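Ethylbenzene dehydrogenase alpha-subunit (Aromatoleum aromaticum, PDB 2IVF) is the molybdopterin-dinucleotide-binding subunit of a molybdenum enzyme and carries one iron/sulfur cluster close to its two bound pterin dinucleotides. Local coordinates at residues A[82-87]-A[856-861]; A[134-139]-A[862-867]; A[341-346]-A[396-401]. All coordinates share one frame; numbering follows the deposited sequence.

Interaction 1: residues A[82-87]-A[856-861]; sequences HLNICW and STHLTN. With MGD (2-amino-5,6-dimercapto-7-methyl-3,7,8a,9-tetrahydro-8-oxa-1,3,9,10-tetraaza-anthracen-4-one guanosine dinucleotide), chain M; SF4 (iron/sulfur cluster), chain K.
N84 and T857 mark the closest approach of two irregular backbones, with N84 CA and T857 CA 7.4 Å apart; residues 82-87 curl past an inverse gamma turn centred on I85, while H858 to N861 form a type I beta turn. No direct hydrogen bond joins the two loops, and a water does this work instead. It donates to N84 OD1 at 2.6 Å and lies in the plane of the H858 ring, 2.8 Å from H858 NE2. N84 OD1 also meets the edge of that ring near its plane, 3.2 Å from H858 CE1, the amide and imidazole planes standing 59° apart. T857 CG2 lies over one face of the same ring, toward its rim, and also reaches N84 OD1, while H858 ND1 is hydrogen-bonded to the backbone N of I854, a second hold that limits rotation of the imidazole. Segment 82-87 is part of the cluster-binding region of a molybdopterin oxidoreductase: H82 ND1 binds FE3 of the iron/sulfur cluster at 2.2 Å and C86 SG binds FE4 at 2.3 Å, with C92 and C127 also lining the pocket. N84 CG lies between its backbone N and carbonyl carbon (chi1 55°), which swings the amide between the cluster and H858, its ND2 ending 3.4 Å from cluster S2. Farther along, C86 and W87 pass from the cluster to the MGD pterin, where W87 O comes within 3.1 Å of MGD C23. On the other loop, S856 N is hydrogen-bonded to the second dinucleotide, MD1.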
loop_
_atom_site.group_PDB
_atom_site.type_symbol
_atom_site.label_atom_id
_atom_site.label_comp_id
_atom_site.label_asym_id
_atom_site.label_seq_id
_atom_site.Cartn_x
_atom_site.Cartn_y
_atom_site.Cartn_z
ATOM N N HIS A 82 -11.501 5.132 5.263
ATOM C CA HIS A 82 -10.390 4.884 6.196
ATOM C C HIS A 82 -9.741 6.214 6.610
ATOM O O HIS A 82 -9.552 7.076 5.780
ATOM C CB HIS A 82 -9.443 3.900 5.501
ATOM C CG HIS A 82 -10.183 2.831 4.745
ATOM N ND1 HIS A 82 -10.265 2.784 3.361
ATOM C CD2 HIS A 82 -11.009 1.859 5.197
ATOM C CE1 HIS A 82 -11.074 1.803 3.002
ATOM N NE2 HIS A 82 -11.517 1.205 4.097
ATOM N N LEU A 83 -9.456 6.391 7.901
ATOM C CA LEU A 83 -8.990 7.677 8.396
ATOM C C LEU A 83 -7.468 7.746 8.457
ATOM O O LEU A 83 -6.923 8.830 8.570
ATOM C CB LEU A 83 -9.621 7.973 9.747
ATOM C CG LEU A 83 -11.146 8.189 9.718
ATOM C CD1 LEU A 83 -11.654 8.930 8.477
ATOM C CD2 LEU A 83 -11.856 6.866 9.818
ATOM N N ASN A 84 -6.809 6.592 8.322
ATOM C CA ASN A 84 -5.364 6.507 8.119
ATOM C C ASN A 84 -4.940 7.492 7.076
ATOM O O ASN A 84 -5.604 7.687 6.113
ATOM C CB ASN A 84 -4.843 5.065 7.848
ATOM C CG ASN A 84 -5.505 4.336 6.690
ATOM O OD1 ASN A 84 -5.564 3.079 6.690
ATOM N ND2 ASN A 84 -6.001 5.081 5.679
ATOM N N ILE A 85 -3.857 8.204 7.338
ATOM C CA ILE A 85 -3.426 9.200 6.381
ATOM C C ILE A 85 -2.615 8.589 5.240
ATOM O O ILE A 85 -1.393 8.611 5.210
ATOM C CB ILE A 85 -2.719 10.410 7.054
ATOM C CG1 ILE A 85 -3.675 11.086 8.046
ATOM C CG2 ILE A 85 -2.293 11.417 5.983
ATOM C CD1 ILE A 85 -5.078 11.531 7.413
ATOM N N CYS A 86 -3.327 7.999 4.280
ATOM C CA CYS A 86 -2.814 7.970 2.933
ATOM C C CYS A 86 -2.732 9.417 2.496
ATOM O O CYS A 86 -3.473 10.252 3.005
ATOM C CB CYS A 86 -3.724 7.137 2.030
ATOM S SG CYS A 86 -5.512 7.367 2.413
ATOM N N TRP A 87 -1.846 9.709 1.539
ATOM C CA TRP A 87 -1.626 11.037 1.048
ATOM C C TRP A 87 -1.228 10.985 -0.424
ATOM O O TRP A 87 -0.364 10.189 -0.825
ATOM C CB TRP A 87 -0.533 11.793 1.828
ATOM C CG TRP A 87 -0.704 13.240 1.600
ATOM C CD1 TRP A 87 -0.065 13.997 0.665
ATOM C CD2 TRP A 87 -1.650 14.093 2.230
ATOM N NE1 TRP A 87 -0.536 15.280 0.701
ATOM C CE2 TRP A 87 -1.499 15.373 1.667
ATOM C CE3 TRP A 87 -2.572 13.916 3.259
ATOM C CZ2 TRP A 87 -2.244 16.486 2.088
ATOM C CZ3 TRP A 87 -3.363 15.001 3.644
ATOM C CH2 TRP A 87 -3.158 16.295 3.087
ATOM N N SER A 856 1.681 2.006 9.833
ATOM C CA SER A 856 1.734 0.673 10.454
ATOM C C SER A 856 0.358 0.048 10.635
ATOM O O SER A 856 0.235 -1.024 11.243
ATOM C CB SER A 856 2.446 0.721 11.812
ATOM O OG SER A 856 3.720 1.347 11.719
ATOM N N THR A 857 -0.666 0.726 10.150
ATOM C CA THR A 857 -2.050 0.326 10.353
ATOM C C THR A 857 -2.298 -1.120 9.950
ATOM O O THR A 857 -3.053 -1.838 10.646
ATOM C CB THR A 857 -2.983 1.287 9.594
ATOM O OG1 THR A 857 -2.855 2.553 10.241
ATOM C CG2 THR A 857 -4.461 0.850 9.624
ATOM N N HIS A 858 -1.629 -1.548 8.885
ATOM C CA HIS A 858 -1.824 -2.885 8.309
ATOM C C HIS A 858 -0.561 -3.751 8.373
ATOM O O HIS A 858 -0.539 -4.916 7.840
ATOM C CB HIS A 858 -2.249 -2.771 6.855
ATOM C CG HIS A 858 -3.301 -1.744 6.613
ATOM N ND1 HIS A 858 -3.008 -0.424 6.392
ATOM C CD2 HIS A 858 -4.648 -1.841 6.585
ATOM C CE1 HIS A 858 -4.132 0.259 6.249
ATOM N NE2 HIS A 858 -5.144 -0.589 6.313
ATOM N N LEU A 859 0.482 -3.235 9.014
ATOM C CA LEU A 859 1.741 -3.958 9.095
ATOM C C LEU A 859 1.691 -5.121 10.056
ATOM O O LEU A 859 2.563 -6.014 10.048
ATOM C CB LEU A 859 2.908 -3.009 9.418
ATOM C CG LEU A 859 3.381 -2.106 8.299
ATOM C CD1 LEU A 859 4.625 -1.259 8.777
ATOM C CD2 LEU A 859 3.626 -2.900 6.965
ATOM N N THR A 860 0.683 -5.112 10.906
ATOM C CA THR A 860 0.450 -6.221 11.803
ATOM C C THR A 860 -0.836 -6.958 11.432
ATOM O O THR A 860 -1.415 -7.684 12.254
ATOM C CB THR A 860 0.483 -5.766 13.305
ATOM O OG1 THR A 860 -0.373 -4.623 13.498
ATOM C CG2 THR A 860 1.921 -5.490 13.737
ATOM N N ASN A 861 -1.265 -6.823 10.174
ATOM C CA ASN A 861 -2.441 -7.512 9.698
ATOM C C ASN A 861 -2.070 -8.767 8.982
ATOM O O ASN A 861 -1.359 -8.725 7.981
ATOM C CB ASN A 861 -3.278 -6.658 8.763
ATOM C CG ASN A 861 -4.577 -7.271 8.493
ATOM O OD1 ASN A 861 -4.846 -7.754 7.372
ATOM N ND2 ASN A 861 -5.405 -7.341 9.521
HETATM P PB MGD M . 8.019 8.475 -0.609
HETATM O O1B MGD M . 7.246 7.218 -0.413
HETATM O O2B MGD M . 8.997 8.794 0.463
HETATM O O3B MGD M . 7.165 9.780 -0.838
HETATM O O3A MGD M . 4.718 9.259 -0.356
HETATM P PA MGD M . 5.660 9.993 -1.414
HETATM O O1A MGD M . 5.422 9.315 -2.693
HETATM O O2A MGD M . 5.460 11.429 -1.349
HETATM O "O5'" MGD M . 8.821 8.406 -2.001
HETATM C "C5'" MGD M . 9.662 7.274 -2.269
HETATM C "C4'" MGD M . 10.556 7.561 -3.472
HETATM O "O4'" MGD M . 11.510 8.560 -3.141
HETATM C "C3'" MGD M . 11.383 6.302 -3.595
HETATM O "O3'" MGD M . 10.712 5.453 -4.518
HETATM C "C2'" MGD M . 12.716 6.825 -4.146
HETATM O "O2'" MGD M . 12.911 6.341 -5.488
HETATM C "C1'" MGD M . 12.547 8.353 -4.113
HETATM N N9 MGD M . 13.806 8.970 -3.633
HETATM C C8 MGD M . 14.482 8.716 -2.503
HETATM N N7 MGD M . 15.552 9.514 -2.402
HETATM C C5 MGD M . 15.534 10.306 -3.504
HETATM C C6 MGD M . 16.342 11.305 -4.028
HETATM O O6 MGD M . 17.392 11.712 -3.515
HETATM N N1 MGD M . 15.944 11.890 -5.234
HETATM C C2 MGD M . 14.806 11.520 -5.965
HETATM N N2 MGD M . 14.509 12.147 -7.155
HETATM N N3 MGD M . 14.028 10.570 -5.429
HETATM C C4 MGD M . 14.388 9.964 -4.257
HETATM C C10 MGD M . 4.703 9.630 0.974
HETATM C C11 MGD M . 3.267 9.777 1.411
HETATM O O11 MGD M . 2.637 8.582 1.188
HETATM C C12 MGD M . 3.081 10.262 2.856
HETATM S S12 MGD M . 4.194 11.399 3.605
HETATM C C13 MGD M . 2.014 9.806 3.590
HETATM S S13 MGD M . 1.792 10.376 5.208
HETATM C C14 MGD M . 1.066 8.811 3.014
HETATM N N15 MGD M . 1.468 7.480 3.553
HETATM C C16 MGD M . 1.232 6.295 2.831
HETATM C C17 MGD M . 1.453 5.046 3.350
HETATM O O17 MGD M . 1.906 4.890 4.509
HETATM N N18 MGD M . 1.184 3.932 2.529
HETATM C C19 MGD M . 0.698 4.045 1.263
HETATM N N19 MGD M . 0.482 2.914 0.564
HETATM N N20 MGD M . 0.531 5.284 0.778
HETATM C C21 MGD M . 0.750 6.376 1.528
HETATM N N22 MGD M . 0.553 7.647 0.999
HETATM C C23 MGD M . 1.255 8.805 1.471
HETATM FE FE1 SF4 K . -6.763 3.115 0.531
HETATM FE FE2 SF4 K . -8.582 4.999 -0.186
HETATM FE FE3 SF4 K . -8.784 3.834 2.201
HETATM FE FE4 SF4 K . -6.720 5.574 1.703
HETATM S S1 SF4 K . -8.914 6.109 1.860
HETATM S S2 SF4 K . -6.610 3.473 2.761
HETATM S S3 SF4 K . -6.374 5.127 -0.513
HETATM S S4 SF4 K . -9.031 2.781 0.168
HETATM O O HOH W 1 -7.067 1.327 5.507
#

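Interaction 2: residues A[134-139]-A[862-867]; sequences NNNLYG and SHLSRL
N135 and H863 form an amide-on-imidazole stack between two short helices, the weakly bonded 134-137 and the helix 862-865 of the molybdopterin-dinucleotide-binding domain, a member of the double-psi beta-barrel clan. The contact is partly buried, beside the beta-subunit, and the backbones draw near enough to put N135 CA and H863 CA 6.5 Å apart. Helix 862-865 is N-capped by N861, whose OD1 accepts from the L864 backbone N. Across the helices the N135 amide lies nearly flat on the ring, their planes only 8° apart. N135 ND2 sits over the ring centre, 3.4 Å above its plane, and N135 OD1 falls 3.6 Å from H863 ND1. H863 leans its imidazole out against helix 134-137 because chi1 (-175°) sets CG opposite the backbone N. Three hydrogen bonds fix the amide: N135 ND2 to A132 O and to N40 OD1 of the beta-subunit, and N135 OD1 to K44 NZ of the beta-subunit. N40 of the beta-subunit also packs on H863, so the stack is shared with the subunit interface. At the next residue of each helix, N136 and L864 cross at about a right angle in a more buried setting, where N136 OD1 meets the methyl L864 CD1 at 3.8 Å and has no hydrogen-bonding partner in the model.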
loop_
_atom_site.group_PDB
_atom_site.type_symbol
_atom_site.label_atom_id
_atom_site.label_comp_id
_atom_site.label_asym_id
_atom_site.label_seq_id
_atom_site.Cartn_x
_atom_site.Cartn_y
_atom_site.Cartn_z
ATOM N N ASN A 134 -11.827 -4.962 6.491
ATOM C CA ASN A 134 -12.582 -5.837 7.346
ATOM C C ASN A 134 -11.687 -6.802 8.123
ATOM O O ASN A 134 -12.011 -7.209 9.231
ATOM C CB ASN A 134 -13.580 -6.638 6.492
ATOM C CG ASN A 134 -12.901 -7.745 5.654
ATOM O OD1 ASN A 134 -12.616 -7.568 4.459
ATOM N ND2 ASN A 134 -12.731 -8.914 6.263
ATOM N N ASN A 135 -10.526 -7.151 7.557
ATOM C CA ASN A 135 -9.604 -8.066 8.218
ATOM C C ASN A 135 -8.915 -7.427 9.379
ATOM O O ASN A 135 -8.624 -8.105 10.358
ATOM C CB ASN A 135 -8.596 -8.573 7.207
ATOM C CG ASN A 135 -9.269 -9.355 6.121
ATOM O OD1 ASN A 135 -9.749 -10.456 6.370
ATOM N ND2 ASN A 135 -9.459 -8.739 4.961
ATOM N N ASN A 136 -8.694 -6.119 9.295
ATOM C CA ASN A 136 -8.152 -5.386 10.437
ATOM C C ASN A 136 -9.097 -5.419 11.629
ATOM O O ASN A 136 -8.681 -5.583 12.782
ATOM C CB ASN A 136 -7.863 -3.940 10.085
ATOM C CG ASN A 136 -6.633 -3.779 9.222
ATOM O OD1 ASN A 136 -6.639 -4.202 8.087
ATOM N ND2 ASN A 136 -5.589 -3.126 9.751
ATOM N N LEU A 137 -10.371 -5.241 11.348
ATOM C CA LEU A 137 -11.371 -5.185 12.409
ATOM C C LEU A 137 -11.504 -6.496 13.190
ATOM O O LEU A 137 -11.981 -6.497 14.305
ATOM C CB LEU A 137 -12.718 -4.783 11.819
ATOM C CG LEU A 137 -12.794 -3.418 11.178
ATOM C CD1 LEU A 137 -14.265 -3.173 10.687
ATOM C CD2 LEU A 137 -12.306 -2.309 12.105
ATOM N N TYR A 138 -11.112 -7.622 12.621
ATOM C CA TYR A 138 -11.200 -8.884 13.350
ATOM C C TYR A 138 -9.837 -9.510 13.545
ATOM O O TYR A 138 -9.748 -10.662 13.922
ATOM C CB TYR A 138 -12.228 -9.804 12.668
ATOM C CG TYR A 138 -13.484 -8.959 12.487
ATOM C CD1 TYR A 138 -14.324 -8.707 13.574
ATOM C CD2 TYR A 138 -13.766 -8.316 11.245
ATOM C CE1 TYR A 138 -15.441 -7.889 13.432
ATOM C CE2 TYR A 138 -14.851 -7.493 11.078
ATOM C CZ TYR A 138 -15.693 -7.274 12.188
ATOM O OH TYR A 138 -16.765 -6.454 12.096
ATOM N N GLY A 139 -8.780 -8.705 13.422
ATOM C CA GLY A 139 -7.439 -9.235 13.503
ATOM C C GLY A 139 -6.852 -9.257 14.896
ATOM O O GLY A 139 -7.240 -8.472 15.774
ATOM N N SER A 862 -2.550 -9.897 9.472
ATOM C CA SER A 862 -2.218 -11.160 8.819
ATOM C C SER A 862 -2.590 -11.179 7.337
ATOM O O SER A 862 -1.771 -11.539 6.496
ATOM C CB SER A 862 -2.897 -12.317 9.518
ATOM O OG SER A 862 -2.301 -12.509 10.782
ATOM N N HIS A 863 -3.841 -10.853 7.051
ATOM C CA HIS A 863 -4.376 -10.920 5.682
ATOM C C HIS A 863 -3.547 -10.112 4.688
ATOM O O HIS A 863 -3.168 -10.620 3.597
ATOM C CB HIS A 863 -5.826 -10.448 5.705
ATOM C CG HIS A 863 -6.531 -10.570 4.397
ATOM N ND1 HIS A 863 -7.280 -11.672 4.062
ATOM C CD2 HIS A 863 -6.625 -9.721 3.346
ATOM C CE1 HIS A 863 -7.809 -11.502 2.861
ATOM N NE2 HIS A 863 -7.431 -10.323 2.407
ATOM N N LEU A 864 -3.256 -8.857 5.055
ATOM C CA LEU A 864 -2.582 -7.937 4.154
ATOM C C LEU A 864 -1.124 -8.266 4.084
ATOM O O LEU A 864 -0.465 -8.009 3.065
ATOM C CB LEU A 864 -2.830 -6.470 4.583
ATOM C CG LEU A 864 -4.241 -5.968 4.216
ATOM C CD1 LEU A 864 -4.664 -4.648 4.904
ATOM C CD2 LEU A 864 -4.289 -5.835 2.642
ATOM N N SER A 865 -0.603 -8.853 5.160
ATOM C CA SER A 865 0.809 -9.208 5.213
ATOM C C SER A 865 1.137 -10.377 4.329
ATOM O O SER A 865 2.273 -10.535 3.966
ATOM C CB SER A 865 1.249 -9.472 6.648
ATOM O OG SER A 865 1.290 -8.246 7.353
ATOM N N ARG A 866 0.133 -11.166 3.970
ATOM C CA ARG A 866 0.278 -12.226 2.959
ATOM C C ARG A 866 0.375 -11.747 1.472
ATOM O O ARG A 866 0.598 -12.568 0.582
ATOM C CB ARG A 866 -0.832 -13.228 3.108
ATOM C CG ARG A 866 -0.806 -13.935 4.430
ATOM C CD ARG A 866 -1.984 -14.868 4.477
ATOM N NE ARG A 866 -2.149 -15.313 5.847
ATOM C CZ ARG A 866 -3.173 -15.045 6.653
ATOM N NH1 ARG A 866 -4.266 -14.436 6.231
ATOM N NH2 ARG A 866 -3.155 -15.529 7.871
ATOM N N LEU A 867 0.272 -10.431 1.236
ATOM C CA LEU A 867 0.508 -9.831 -0.101
ATOM C C LEU A 867 2.012 -9.610 -0.322
ATOM O O LEU A 867 2.416 -9.179 -1.377
ATOM C CB LEU A 867 -0.233 -8.489 -0.194
ATOM C CG LEU A 867 -1.761 -8.729 -0.213
ATOM C CD1 LEU A 867 -2.537 -7.420 -0.400
ATOM C CD2 LEU A 867 -2.229 -9.707 -1.281
#

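Interaction 3: residues A[341-346]-A[396-401]; sequences KFLSAE and IQVRTV
T400 OG1, beside the V401 that packs on F342, is gripped twice: it is hydrogen-bonded to L382 O, and it caps the backbone N of E403 at the start of the helix that follows. The cap lies where strand 395-400 gives way to helix 401-408, and V401, the first helical residue, presents a methyl to the other segment. V401 CG2 comes 3.7 Å from F342 CE1. V401 CG1 takes the position anti to the backbone N (chi1 169°), which leaves CG2 beside that N and on the side of the phenyl ring. The ring also meets two other aromatics, Y815 edge-to-face and F356 with the planes at about 40°. A second apolar pair lies further back along the strand: L343 CD2 approaches V398 CG1 at 4.3 Å, a looser contact than the first. Here both side chains leave their backbones toward the opposite segment, L343 CA and V398 CA being 7.6 Å apart. S344 then N-caps helix 345-349, and S344 N is in turn bonded to D347 OD2, as in a capping box. L343 is backbone-bonded to L334, which ties this loop to an edge strand of the sheet that 395-400 runs through. The whole is a short loop folded over one side of a small three-stranded antiparallel sheet, with 395-400 in the middle between 334-336 and 385-389.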
loop_
_atom_site.group_PDB
_atom_site.type_symbol
_atom_site.label_atom_id
_atom_site.label_comp_id
_atom_site.label_asym_id
_atom_site.label_seq_id
_atom_site.Cartn_x
_atom_site.Cartn_y
_atom_site.Cartn_z
ATOM N N LYS A 341 24.190 41.721 -1.050
ATOM C CA LYS A 341 22.825 41.886 -0.591
ATOM C C LYS A 341 22.041 42.684 -1.613
ATOM O O LYS A 341 22.608 43.508 -2.346
ATOM C CB LYS A 341 22.839 42.539 0.813
ATOM C CG LYS A 341 22.957 41.455 1.926
ATOM C CD LYS A 341 23.639 41.938 3.159
ATOM C CE LYS A 341 24.030 40.781 4.093
ATOM N NZ LYS A 341 22.943 39.790 4.359
ATOM N N PHE A 342 20.744 42.421 -1.693
ATOM C CA PHE A 342 19.894 43.174 -2.610
ATOM C C PHE A 342 20.133 44.681 -2.419
ATOM O O PHE A 342 20.250 45.179 -1.277
ATOM C CB PHE A 342 18.414 42.862 -2.407
ATOM C CG PHE A 342 17.994 41.486 -2.865
ATOM C CD1 PHE A 342 17.843 41.195 -4.215
ATOM C CD2 PHE A 342 17.712 40.494 -1.931
ATOM C CE1 PHE A 342 17.443 39.926 -4.637
ATOM C CE2 PHE A 342 17.313 39.244 -2.316
ATOM C CZ PHE A 342 17.169 38.941 -3.693
ATOM N N LEU A 343 20.229 45.391 -3.542
ATOM C CA LEU A 343 20.277 46.846 -3.521
ATOM C C LEU A 343 18.951 47.359 -2.983
ATOM O O LEU A 343 17.896 47.000 -3.527
ATOM C CB LEU A 343 20.495 47.387 -4.926
ATOM C CG LEU A 343 20.569 48.904 -5.055
ATOM C CD1 LEU A 343 21.709 49.413 -4.205
ATOM C CD2 LEU A 343 20.720 49.282 -6.531
ATOM N N SER A 344 19.009 48.169 -1.921
ATOM C CA SER A 344 17.814 48.703 -1.287
ATOM C C SER A 344 17.734 50.213 -1.412
ATOM O O SER A 344 18.740 50.900 -1.679
ATOM C CB SER A 344 17.737 48.313 0.187
ATOM O OG SER A 344 18.478 49.195 1.011
ATOM N N ALA A 345 16.521 50.729 -1.240
ATOM C CA ALA A 345 16.278 52.155 -1.333
ATOM C C ALA A 345 16.985 52.847 -0.181
ATOM O O ALA A 345 17.406 53.984 -0.316
ATOM C CB ALA A 345 14.799 52.437 -1.315
ATOM N N GLU A 346 17.126 52.138 0.947
ATOM C CA GLU A 346 17.915 52.624 2.084
ATOM C C GLU A 346 19.333 52.949 1.631
ATOM O O GLU A 346 19.854 54.001 1.930
ATOM C CB GLU A 346 17.963 51.591 3.231
ATOM C CG GLU A 346 18.433 52.226 4.542
ATOM C CD GLU A 346 18.632 51.266 5.717
ATOM O OE1 GLU A 346 18.379 50.071 5.617
ATOM O OE2 GLU A 346 19.079 51.743 6.784
ATOM N N ILE A 396 28.930 51.710 -6.792
ATOM C CA ILE A 396 29.296 50.310 -6.734
ATOM C C ILE A 396 28.740 49.607 -7.951
ATOM O O ILE A 396 27.831 50.112 -8.609
ATOM C CB ILE A 396 28.761 49.630 -5.464
ATOM C CG1 ILE A 396 27.239 49.849 -5.334
ATOM C CG2 ILE A 396 29.523 50.172 -4.242
ATOM C CD1 ILE A 396 26.598 49.097 -4.212
ATOM N N GLN A 397 29.316 48.446 -8.239
ATOM C CA GLN A 397 28.809 47.557 -9.254
ATOM C C GLN A 397 27.616 46.813 -8.655
ATOM O O GLN A 397 27.665 46.394 -7.495
ATOM C CB GLN A 397 29.861 46.505 -9.644
ATOM C CG GLN A 397 30.898 46.901 -10.706
ATOM C CD GLN A 397 31.487 45.652 -11.374
ATOM O OE1 GLN A 397 30.795 44.629 -11.531
ATOM N NE2 GLN A 397 32.745 45.722 -11.759
ATOM N N VAL A 398 26.566 46.656 -9.448
ATOM C CA VAL A 398 25.423 45.848 -9.078
ATOM C C VAL A 398 25.093 44.994 -10.278
ATOM O O VAL A 398 25.385 45.385 -11.416
ATOM C CB VAL A 398 24.209 46.698 -8.669
ATOM C CG1 VAL A 398 24.562 47.589 -7.459
ATOM C CG2 VAL A 398 23.702 47.536 -9.842
ATOM N N ARG A 399 24.517 43.823 -10.026
ATOM C CA ARG A 399 24.070 42.963 -11.090
ATOM C C ARG A 399 22.821 42.257 -10.635
ATOM O O ARG A 399 22.559 42.162 -9.454
ATOM C CB ARG A 399 25.160 41.969 -11.480
ATOM C CG ARG A 399 25.366 40.834 -10.499
ATOM C CD ARG A 399 26.519 39.937 -10.923
ATOM N NE ARG A 399 26.793 38.880 -9.942
ATOM C CZ ARG A 399 27.886 38.110 -9.939
ATOM N NH1 ARG A 399 28.826 38.232 -10.869
ATOM N NH2 ARG A 399 28.043 37.204 -8.995
ATOM N N THR A 400 22.069 41.742 -11.588
ATOM C CA THR A 400 20.853 41.041 -11.288
ATOM C C THR A 400 21.192 39.685 -10.686
ATOM O O THR A 400 22.282 39.152 -10.917
ATOM C CB THR A 400 20.026 40.813 -12.570
ATOM O OG1 THR A 400 20.749 39.981 -13.478
ATOM C CG2 THR A 400 19.684 42.138 -13.244
ATOM N N VAL A 401 20.251 39.125 -9.925
ATOM C CA VAL A 401 20.385 37.784 -9.464
ATOM C C VAL A 401 20.663 36.877 -10.653
ATOM O O VAL A 401 21.536 36.013 -10.579
ATOM C CB VAL A 401 19.121 37.295 -8.761
ATOM C CG1 VAL A 401 19.193 35.773 -8.529
ATOM C CG2 VAL A 401 18.922 38.084 -7.443
#

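Overall arrangement
Starting from the N terminus, the chain lays down the cluster loop 82-87 and then helix 134-137 before either finds its partner. Interaction 3 comes first to completion, closing a loop of 49 residues between 341-346 and 396-401 at the small antiparallel sheet. Only near the C terminus do 856-861 and 862-867 return to close interactions 1 and 2, each across more than 700 residues. These two cross, since their segments alternate, and both enclose interaction 3. Their centres are about 11 Å apart and they touch, tying the dinucleotide-binding domain to the N-terminal cluster region. Interaction 3 lies on the opposite side of the chain's centre, its own centre about 52 Å from that of interaction 1.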